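Local coordinates for protein 1-phosphatidylinositol 4,5-bisphosphate phosphodiesterase (Drosophila melanogaster, PDB 6IRB) that belongs to the phosphoinositide phospholipase C-beta family and is represented here by a very long, hairpin-like coiled-coil region, at residues N135-K140 against V172-E177. The protein carries 2 engineered substitutions. Residues are numbered along the deposited sequence; the frame is centred on the assembly and turned at random.
Sequences NAKQAK and VKRFME
Gln138 reaches from helix 18-150 across to helix 157-210 and lays its whole length along Phe175. The CA atoms of the two residues, 6.6 Å apart, are the nearest CA pair across the segments. At the root of the glutamine, CB sits over the middle of one face of the Phe175 ring, 4.1 Å from the ring centroid and 12° off its normal, a CH-pi contact. CG comes next, 4.0 Å from CD1 at the rim of the ring. Beyond it CD and OE1 pass alongside the start of the phenylalanine side chain, with OE1 3.7 Å from Phe175 CB. The amide runs beside the CB end of the ring, its plane turned 25° from that of the ring. At the tip, NE2 donates to the backbone O of Phe175 at 3.0 Å, meeting a lone pair in the carbonyl plane although the acceptor is tilted from the amide's own plane. NE2 also donates to OE1 of Glu178, one turn of chain nearer the C terminus than Arg174, so the amide nitrogen of this buried side chain has two acceptors. With CD anti to CA about the CB-CG bond (chi2 -166°), the extended chain carries the amide out to the Phe175 carbonyl. Phe175 runs the opposite way: its CZ comes back to helix 18-150 and lies 3.4 Å from Gln138 O, and the ring also touches Met141. On the exposed flank Lys137 NZ approaches the edge of the Arg174 guanidinium, 3.9 Å from NH2; these like charges share Glu178 as a partner in long, weak ion pairs. Packed antiparallel and joined by a short link, the two long helices form a coiled-coil helical hairpin, as in the C-terminal region of phospholipase C-beta enzymes, bridged here near its turn.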
loop_
_atom_site.group_PDB
_atom_site.type_symbol
_atom_site.label_atom_id
_atom_site.label_comp_id
_atom_site.label_asym_id
_atom_site.label_seq_id
_atom_site.Cartn_x
_atom_site.Cartn_y
_atom_site.Cartn_z
ATOM N N ASN A 135 -25.102 -34.357 46.811
ATOM C CA ASN A 135 -24.574 -35.230 47.858
ATOM C C ASN A 135 -24.967 -34.725 49.234
ATOM O O ASN A 135 -25.502 -35.479 50.058
ATOM C CB ASN A 135 -23.051 -35.331 47.755
ATOM C CG ASN A 135 -22.590 -36.322 46.708
ATOM O OD1 ASN A 135 -23.398 -36.906 45.986
ATOM N ND2 ASN A 135 -21.272 -36.507 46.612
ATOM N N ALA A 136 -24.670 -33.450 49.506
ATOM C CA ALA A 136 -25.082 -32.828 50.754
ATOM C C ALA A 136 -26.570 -33.037 51.017
ATOM O O ALA A 136 -26.953 -33.642 52.025
ATOM C CB ALA A 136 -24.743 -31.338 50.719
ATOM N N LYS A 137 -27.426 -32.562 50.106
ATOM C CA LYS A 137 -28.869 -32.718 50.293
ATOM C C LYS A 137 -29.218 -34.163 50.623
ATOM O O LYS A 137 -29.962 -34.439 51.574
ATOM C CB LYS A 137 -29.635 -32.246 49.056
ATOM C CG LYS A 137 -31.156 -32.309 49.219
ATOM C CD LYS A 137 -31.893 -31.542 48.121
ATOM C CE LYS A 137 -33.330 -32.047 47.925
ATOM N NZ LYS A 137 -33.424 -33.526 47.680
ATOM N N GLN A 138 -28.654 -35.104 49.860
ATOM C CA GLN A 138 -28.894 -36.513 50.144
ATOM C C GLN A 138 -28.426 -36.850 51.548
ATOM O O GLN A 138 -29.160 -37.461 52.337
ATOM C CB GLN A 138 -28.191 -37.396 49.112
ATOM C CG GLN A 138 -28.770 -37.282 47.703
ATOM C CD GLN A 138 -28.309 -38.394 46.772
ATOM O OE1 GLN A 138 -27.287 -39.039 47.008
ATOM N NE2 GLN A 138 -29.073 -38.633 45.717
ATOM N N ALA A 139 -27.229 -36.397 51.899
ATOM C CA ALA A 139 -26.736 -36.659 53.239
ATOM C C ALA A 139 -27.662 -36.054 54.287
ATOM O O ALA A 139 -28.012 -36.722 55.268
ATOM C CB ALA A 139 -25.318 -36.116 53.386
ATOM N N LYS A 140 -28.111 -34.810 54.077
ATOM C CA LYS A 140 -28.889 -34.144 55.116
ATOM C C LYS A 140 -30.179 -34.882 55.410
ATOM O O LYS A 140 -30.559 -35.041 56.576
ATOM C CB LYS A 140 -29.215 -32.707 54.735
ATOM C CG LYS A 140 -30.167 -32.072 55.742
ATOM C CD LYS A 140 -29.412 -31.252 56.767
ATOM C CE LYS A 140 -30.222 -31.060 58.036
ATOM N NZ LYS A 140 -29.465 -30.283 59.060
ATOM N N VAL A 172 -32.138 -44.992 49.741
ATOM C CA VAL A 172 -31.023 -45.362 48.871
ATOM C C VAL A 172 -31.508 -45.514 47.433
ATOM O O VAL A 172 -30.846 -45.053 46.492
ATOM C CB VAL A 172 -30.323 -46.625 49.400
ATOM C CG1 VAL A 172 -29.423 -47.234 48.339
ATOM C CG2 VAL A 172 -29.512 -46.265 50.637
ATOM N N LYS A 173 -32.664 -46.168 47.238
ATOM C CA LYS A 173 -33.297 -46.182 45.917
ATOM C C LYS A 173 -33.435 -44.768 45.379
ATOM O O LYS A 173 -33.004 -44.467 44.261
ATOM C CB LYS A 173 -34.682 -46.835 45.979
ATOM C CG LYS A 173 -34.768 -48.313 45.605
ATOM C CD LYS A 173 -36.241 -48.735 45.483
ATOM C CE LYS A 173 -36.448 -50.243 45.574
ATOM N NZ LYS A 173 -36.383 -50.868 44.226
ATOM N N ARG A 174 -34.012 -43.878 46.187
ATOM C CA ARG A 174 -34.230 -42.501 45.763
ATOM C C ARG A 174 -32.890 -41.827 45.479
ATOM O O ARG A 174 -32.750 -41.097 44.487
ATOM C CB ARG A 174 -35.069 -41.770 46.818
ATOM C CG ARG A 174 -35.187 -40.262 46.705
ATOM C CD ARG A 174 -35.488 -39.648 48.079
ATOM N NE ARG A 174 -35.418 -38.184 48.095
ATOM C CZ ARG A 174 -36.473 -37.378 47.967
ATOM N NH1 ARG A 174 -37.687 -37.890 47.813
ATOM N NH2 ARG A 174 -36.315 -36.058 47.996
ATOM N N PHE A 175 -31.899 -42.046 46.354
ATOM C CA PHE A 175 -30.573 -41.468 46.152
ATOM C C PHE A 175 -29.976 -41.907 44.832
ATOM O O PHE A 175 -29.326 -41.119 44.141
ATOM C CB PHE A 175 -29.627 -41.905 47.267
ATOM C CG PHE A 175 -29.970 -41.360 48.619
ATOM C CD1 PHE A 175 -30.966 -40.412 48.777
ATOM C CD2 PHE A 175 -29.283 -41.793 49.742
ATOM C CE1 PHE A 175 -31.266 -39.909 50.030
ATOM C CE2 PHE A 175 -29.582 -41.289 51.000
ATOM C CZ PHE A 175 -30.574 -40.347 51.142
HETATM N N MSE A 176 -30.183 -43.158 44.470
HETATM C CA MSE A 176 -29.667 -43.675 43.219
HETATM C C MSE A 176 -30.416 -43.142 42.011
HETATM O O MSE A 176 -29.795 -42.832 40.996
HETATM C CB MSE A 176 -29.658 -45.190 43.263
HETATM C CG MSE A 176 -28.435 -45.679 44.011
HETATM SE SE MSE A 176 -28.648 -47.394 44.883
HETATM C CE MSE A 176 -27.393 -48.452 43.826
ATOM N N GLU A 177 -31.746 -43.073 42.087
ATOM C CA GLU A 177 -32.497 -42.502 40.973
ATOM C C GLU A 177 -32.124 -41.035 40.774
ATOM O O GLU A 177 -31.902 -40.584 39.644
ATOM C CB GLU A 177 -33.999 -42.665 41.199
ATOM C CG GLU A 177 -34.453 -44.102 41.478
ATOM C CD GLU A 177 -33.701 -45.164 40.673
ATOM O OE1 GLU A 177 -34.231 -45.627 39.637
ATOM O OE2 GLU A 177 -32.593 -45.564 41.097
#